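Side-chain contacts in putative uncharacterized protein (Pyrococcus furiosus, PDB 3V68), which is of unknown function but belongs to the DUF2666 family and probably binds double-stranded DNA: residues A[52-55]-A[56-60]; A[156-160]-A[161-165]. One frame throughout, in Å; residues are numbered along the deposited sequence.

Interaction 1: residues A[52-55]-A[56-60]; sequences IDVN and GLLSI
With chi1 at -179°, the carboxylate carbon CG of Asp53 lies trans to the backbone N and beside the carbonyl carbon, which carries the acid forward along the chain to the amide of Gly56; in Ser59 the first torsion instead sets OG beside its own backbone N, turned back toward Asn55. The first rotation serves the start of the short helix 54-58, the second a carbonyl within it. Asp53 is the N-cap, and OD1 accepts from Gly56 N at 3.1 Å. The N-H points almost straight at the oxygen (166°), yet it arrives from above the carboxylate, 64° out of the plane, rather than at its rim. The same residue contributes its main-chain O, which takes Leu57 N at 2.9 Å, so side chain and backbone of Asp53 serve successive amides. The next helical bond runs from Leu58 N to Val54 O, again 2.9 Å. Four residues on from Asn55, Ser59 OG donates to the carbonyl O of Asn55 over 2.7 Å, coming in somewhat tilted from the carbonyl plane.

Apolar branches fill in around this polar frame. The side chains of Val54 and Leu58, one turn apart, run side by side in the same direction, CG1 of Val54 3.8 Å from CD1 of Leu58. Ile52 CG2 reaches Leu57 CD2 at 4.2 Å on the buried side, where the helix 91-110 packs with Ala101 against both residues and Val104 against Leu57. A backbone hydrogen bond between Asp53 and Leu85 ties the capping residue to a neighbouring loop.

A carboxylate so near the first helical N-H groups would probably interact favourably with the partial positive charge gathered there, while the hydroxyl of Ser59 supplies a donor to the carbonyl of Asn55.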
ATOM      1  N   ILE A  52     -11.452  11.251   6.258  1.00 16.22           N
ATOM      2  CA  ILE A  52     -10.122  11.809   6.499  1.00 15.98           C
ATOM      3  C   ILE A  52      -9.923  13.036   5.613  1.00 16.05           C
ATOM      4  O   ILE A  52     -10.210  12.998   4.413  1.00 16.31           O
ATOM      5  CB  ILE A  52      -8.992  10.757   6.228  1.00 15.55           C
ATOM      6  CG1 ILE A  52      -9.128   9.546   7.163  1.00 15.52           C
ATOM      7  CG2 ILE A  52      -7.590  11.384   6.368  1.00 15.51           C
ATOM      8  CD1 ILE A  52      -8.374   8.296   6.696  1.00 15.80           C
ATOM      9  N   ASP A  53      -9.451  14.126   6.209  1.00 16.15           N
ATOM     10  CA  ASP A  53      -9.101  15.324   5.455  1.00 16.39           C
ATOM     11  C   ASP A  53      -7.758  15.065   4.782  1.00 16.43           C
ATOM     12  O   ASP A  53      -6.703  15.352   5.349  1.00 15.96           O
ATOM     13  CB  ASP A  53      -9.020  16.533   6.397  1.00 16.34           C
ATOM     14  CG  ASP A  53      -8.671  17.838   5.677  1.00 17.34           C
ATOM     15  OD1 ASP A  53      -8.354  17.826   4.464  1.00 17.85           O
ATOM     16  OD2 ASP A  53      -8.702  18.893   6.343  1.00 17.55           O
ATOM     17  N   VAL A  54      -7.806  14.505   3.573  1.00 17.16           N
ATOM     18  CA  VAL A  54      -6.591  14.063   2.880  1.00 17.99           C
ATOM     19  C   VAL A  54      -5.690  15.221   2.442  1.00 18.30           C
ATOM     20  O   VAL A  54      -4.467  15.121   2.533  1.00 17.98           O
ATOM     21  CB  VAL A  54      -6.913  13.123   1.696  1.00 18.16           C
ATOM     22  CG1 VAL A  54      -5.640  12.727   0.945  1.00 18.49           C
ATOM     23  CG2 VAL A  54      -7.618  11.874   2.214  1.00 18.43           C
ATOM     24  N   ASN A  55      -6.292  16.320   1.994  1.00 19.15           N
ATOM     25  CA  ASN A  55      -5.511  17.510   1.660  1.00 20.13           C
ATOM     26  C   ASN A  55      -4.672  17.978   2.848  1.00 19.91           C
ATOM     27  O   ASN A  55      -3.480  18.247   2.705  1.00 20.00           O
ATOM     28  CB  ASN A  55      -6.413  18.634   1.145  1.00 20.75           C
ATOM     29  CG  ASN A  55      -6.983  18.342  -0.235  1.00 22.70           C
ATOM     30  OD1 ASN A  55      -8.199  18.330  -0.424  1.00 25.78           O
ATOM     31  ND2 ASN A  55      -6.104  18.101  -1.205  1.00 25.63           N
ATOM     32  N   GLY A  56      -5.299  18.041   4.020  1.00 19.98           N
ATOM     33  CA  GLY A  56      -4.604  18.378   5.255  1.00 20.09           C
ATOM     34  C   GLY A  56      -3.535  17.362   5.611  1.00 20.44           C
ATOM     35  O   GLY A  56      -2.433  17.727   6.024  1.00 20.41           O
ATOM     36  N   LEU A  57      -3.863  16.083   5.439  1.00 20.81           N
ATOM     37  CA  LEU A  57      -2.944  14.994   5.769  1.00 21.26           C
ATOM     38  C   LEU A  57      -1.645  15.076   4.976  1.00 22.03           C
ATOM     39  O   LEU A  57      -0.556  15.014   5.547  1.00 21.92           O
ATOM     40  CB  LEU A  57      -3.617  13.634   5.552  1.00 21.03           C
ATOM     41  CG  LEU A  57      -2.787  12.376   5.832  1.00 20.65           C
ATOM     42  CD1 LEU A  57      -2.444  12.236   7.315  1.00 19.81           C
ATOM     43  CD2 LEU A  57      -3.536  11.153   5.331  1.00 19.16           C
ATOM     44  N   LEU A  58      -1.776  15.231   3.663  1.00 23.13           N
ATOM     45  CA  LEU A  58      -0.618  15.279   2.773  1.00 24.48           C
ATOM     46  C   LEU A  58       0.112  16.625   2.824  1.00 25.12           C
ATOM     47  O   LEU A  58       1.171  16.787   2.213  1.00 25.57           O
ATOM     48  CB  LEU A  58      -1.034  14.922   1.341  1.00 24.57           C
ATOM     49  CG  LEU A  58      -1.684  13.544   1.134  1.00 25.40           C
ATOM     50  CD1 LEU A  58      -2.114  13.362  -0.316  1.00 26.31           C
ATOM     51  CD2 LEU A  58      -0.768  12.406   1.570  1.00 26.55           C
ATOM     52  N   SER A  59      -0.454  17.577   3.565  1.00 25.77           N
ATOM     53  CA  SER A  59       0.182  18.879   3.788  1.00 26.36           C
ATOM     54  C   SER A  59       1.022  18.916   5.066  1.00 26.67           C
ATOM     55  O   SER A  59       1.677  19.923   5.350  1.00 27.10           O
ATOM     56  CB  SER A  59      -0.866  19.997   3.813  1.00 26.24           C
ATOM     57  OG  SER A  59      -1.499  20.125   2.554  1.00 27.08           O
ATOM     58  N   ILE A  60       1.000  17.826   5.835  1.00 26.98           N
ATOM     59  CA  ILE A  60       1.813  17.715   7.050  1.00 27.20           C
ATOM     60  C   ILE A  60       3.292  17.724   6.675  1.00 27.56           C
ATOM     61  O   ILE A  60       3.722  16.983   5.786  1.00 27.75           O
ATOM     62  CB  ILE A  60       1.469  16.446   7.878  1.00 27.17           C
ATOM     63  CG1 ILE A  60       0.040  16.534   8.430  1.00 26.93           C
ATOM     64  CG2 ILE A  60       2.472  16.243   9.023  1.00 26.85           C
ATOM     65  CD1 ILE A  60      -0.456  15.254   9.080  1.00 26.57           C
TER

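Interaction 2: residues A[156-160]-A[161-165]; sequences EKTPL and LDIAR
Ile163 reaches back across the first turn of its helix to Leu160, Pro159 and Thr158, and its side chain can be followed atom by atom. CB sits 3.4 Å from the carbonyl O of Leu160. The next carbon, CG1, placed beside the residue's own backbone N by a chi1 of -57°, passes Pro159 O and meets the methyl CG2 of Thr158 at 4.0 Å, the two side chains crossing at about a right angle. At the tip, CD1 touches two methyls, Thr158 CG2 and Leu160 CD1, each 4.2 Å away. Met152 of the strand 146-153 also packs on Ile163.

The backbone turns beneath it. Pro159 O accepts from Asp162 N at 3.0 Å and, more weakly, from Ile163 N, whereas Leu160 O receives Ala164 N. Farther round, Arg165 holds Asp162 OD1 side-on: NE at 3.0 Å and NH2 at 3.3 Å both give to that single oxygen, which lies at the guanidinium edge.

This is the beginning of an alpha helix, entered from a loop after a strand, with Pro159 as N-cap and the carboxylate of Glu50 accepting from the amides of Leu160 and Leu161.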
ATOM      1  N   GLU A 156     -23.457   5.840  -8.046  1.00 29.78           N
ATOM      2  CA  GLU A 156     -23.526   7.129  -7.370  1.00 29.94           C
ATOM      3  C   GLU A 156     -23.749   6.926  -5.868  1.00 29.45           C
ATOM      4  O   GLU A 156     -23.475   7.821  -5.064  1.00 29.78           O
ATOM      5  CB  GLU A 156     -24.647   7.989  -7.969  1.00 30.21           C
ATOM      6  CG  GLU A 156     -24.470   8.342  -9.452  1.00 31.56           C
ATOM      7  CD  GLU A 156     -24.700   7.160 -10.389  1.00 33.44           C
ATOM      8  OE1 GLU A 156     -25.653   6.382 -10.161  1.00 34.10           O
ATOM      9  OE2 GLU A 156     -23.921   7.010 -11.356  1.00 34.62           O
ATOM     10  N   LYS A 157     -24.240   5.741  -5.501  1.00 28.84           N
ATOM     11  CA  LYS A 157     -24.529   5.402  -4.106  1.00 28.04           C
ATOM     12  C   LYS A 157     -23.437   4.541  -3.460  1.00 27.06           C
ATOM     13  O   LYS A 157     -23.587   4.100  -2.315  1.00 27.05           O
ATOM     14  CB  LYS A 157     -25.895   4.705  -3.988  1.00 28.48           C
ATOM     15  CG  LYS A 157     -27.081   5.417  -4.673  1.00 29.53           C
ATOM     16  CD  LYS A 157     -27.453   6.747  -4.014  1.00 31.40           C
ATOM     17  CE  LYS A 157     -26.879   7.944  -4.775  1.00 32.07           C
ATOM     18  NZ  LYS A 157     -27.096   9.235  -4.060  1.00 33.43           N
ATOM     19  N   THR A 158     -22.351   4.296  -4.194  1.00 25.74           N
ATOM     20  CA  THR A 158     -21.213   3.547  -3.657  1.00 24.30           C
ATOM     21  C   THR A 158     -20.408   4.432  -2.704  1.00 23.30           C
ATOM     22  O   THR A 158     -19.942   5.501  -3.098  1.00 23.27           O
ATOM     23  CB  THR A 158     -20.287   3.019  -4.782  1.00 24.26           C
ATOM     24  OG1 THR A 158     -21.060   2.285  -5.739  1.00 24.40           O
ATOM     25  CG2 THR A 158     -19.196   2.106  -4.213  1.00 24.15           C
ATOM     26  N   PRO A 159     -20.246   3.995  -1.440  1.00 22.34           N
ATOM     27  CA  PRO A 159     -19.397   4.744  -0.513  1.00 21.69           C
ATOM     28  C   PRO A 159     -17.958   4.775  -1.014  1.00 20.93           C
ATOM     29  O   PRO A 159     -17.416   3.731  -1.401  1.00 20.63           O
ATOM     30  CB  PRO A 159     -19.485   3.934   0.786  1.00 21.70           C
ATOM     31  CG  PRO A 159     -20.713   3.096   0.647  1.00 22.24           C
ATOM     32  CD  PRO A 159     -20.832   2.799  -0.810  1.00 22.37           C
ATOM     33  N   LEU A 160     -17.360   5.963  -1.033  1.00 20.26           N
ATOM     34  CA  LEU A 160     -15.973   6.119  -1.465  1.00 19.58           C
ATOM     35  C   LEU A 160     -15.029   5.279  -0.620  1.00 18.88           C
ATOM     36  O   LEU A 160     -14.082   4.691  -1.139  1.00 18.34           O
ATOM     37  CB  LEU A 160     -15.550   7.591  -1.439  1.00 19.99           C
ATOM     38  CG  LEU A 160     -15.467   8.349  -2.774  1.00 21.22           C
ATOM     39  CD1 LEU A 160     -16.551   7.946  -3.773  1.00 21.43           C
ATOM     40  CD2 LEU A 160     -15.462   9.854  -2.548  1.00 21.57           C
ATOM     41  N   LEU A 161     -15.310   5.209   0.679  1.00 18.10           N
ATOM     42  CA  LEU A 161     -14.498   4.428   1.603  1.00 17.63           C
ATOM     43  C   LEU A 161     -14.494   2.940   1.257  1.00 17.46           C
ATOM     44  O   LEU A 161     -13.538   2.233   1.573  1.00 17.07           O
ATOM     45  CB  LEU A 161     -14.958   4.640   3.051  1.00 17.90           C
ATOM     46  CG  LEU A 161     -13.883   4.406   4.114  1.00 18.67           C
ATOM     47  CD1 LEU A 161     -12.921   5.574   4.173  1.00 19.57           C
ATOM     48  CD2 LEU A 161     -14.507   4.175   5.474  1.00 19.45           C
ATOM     49  N   ASP A 162     -15.554   2.469   0.605  1.00 17.22           N
ATOM     50  CA  ASP A 162     -15.615   1.071   0.200  1.00 17.05           C
ATOM     51  C   ASP A 162     -14.715   0.795  -0.997  1.00 16.35           C
ATOM     52  O   ASP A 162     -14.118  -0.280  -1.095  1.00 16.41           O
ATOM     53  CB  ASP A 162     -17.041   0.623  -0.096  1.00 17.45           C
ATOM     54  CG  ASP A 162     -17.159  -0.884  -0.146  1.00 19.22           C
ATOM     55  OD1 ASP A 162     -16.462  -1.548   0.652  1.00 21.45           O
ATOM     56  OD2 ASP A 162     -17.924  -1.396  -0.987  1.00 21.23           O
ATOM     57  N   ILE A 163     -14.620   1.772  -1.892  1.00 15.43           N
ATOM     58  CA  ILE A 163     -13.669   1.712  -2.997  1.00 14.51           C
ATOM     59  C   ILE A 163     -12.251   1.709  -2.426  1.00 14.06           C
ATOM     60  O   ILE A 163     -11.410   0.911  -2.844  1.00 13.98           O
ATOM     61  CB  ILE A 163     -13.878   2.865  -4.005  1.00 14.67           C
ATOM     62  CG1 ILE A 163     -15.315   2.839  -4.545  1.00 15.13           C
ATOM     63  CG2 ILE A 163     -12.872   2.767  -5.147  1.00 15.13           C
ATOM     64  CD1 ILE A 163     -15.712   4.083  -5.305  1.00 16.15           C
ATOM     65  N   ALA A 164     -12.007   2.577  -1.444  1.00 13.71           N
ATOM     66  CA  ALA A 164     -10.728   2.591  -0.733  1.00 13.51           C
ATOM     67  C   ALA A 164     -10.391   1.218  -0.158  1.00 13.65           C
ATOM     68  O   ALA A 164      -9.250   0.766  -0.262  1.00 13.62           O
ATOM     69  CB  ALA A 164     -10.737   3.634   0.372  1.00 13.67           C
ATOM     70  N   ARG A 165     -11.383   0.571   0.453  1.00 13.55           N
ATOM     71  CA  ARG A 165     -11.195  -0.752   1.053  1.00 13.56           C
ATOM     72  C   ARG A 165     -10.785  -1.787   0.010  1.00 13.07           C
ATOM     73  O   ARG A 165      -9.846  -2.558   0.231  1.00 12.93           O
ATOM     74  CB  ARG A 165     -12.462  -1.223   1.775  1.00 13.82           C
ATOM     75  CG  ARG A 165     -12.248  -2.468   2.625  1.00 16.23           C
ATOM     76  CD  ARG A 165     -13.548  -3.200   2.939  1.00 19.91           C
ATOM     77  NE  ARG A 165     -14.390  -3.392   1.761  1.00 22.28           N
ATOM     78  CZ  ARG A 165     -14.209  -4.325   0.827  1.00 24.26           C
ATOM     79  NH1 ARG A 165     -13.196  -5.185   0.898  1.00 24.27           N
ATOM     80  NH2 ARG A 165     -15.047  -4.393  -0.198  1.00 25.19           N
TER

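Interactions 1 and 2 illustrate two ways of serving the amides at a helix start: a local aspartate in one, a glutamate remote in sequence in the other. They belong to different DUF2666 domains of the one chain and are far apart in sequence, yet their centres lie about 19 Å from each other and their nearest atoms about 6 Å, without touching. The chain just before 52-60 mediates between them. Glu50, which binds the amides opening the helix 160-181, precedes Ile52 by two residues, and Leu48 packs against Val54 of interaction 1 as well as Leu161 and Ala164 of interaction 2. The relation that can be traced is structural: Leu48 and Glu50 join the two helix starts.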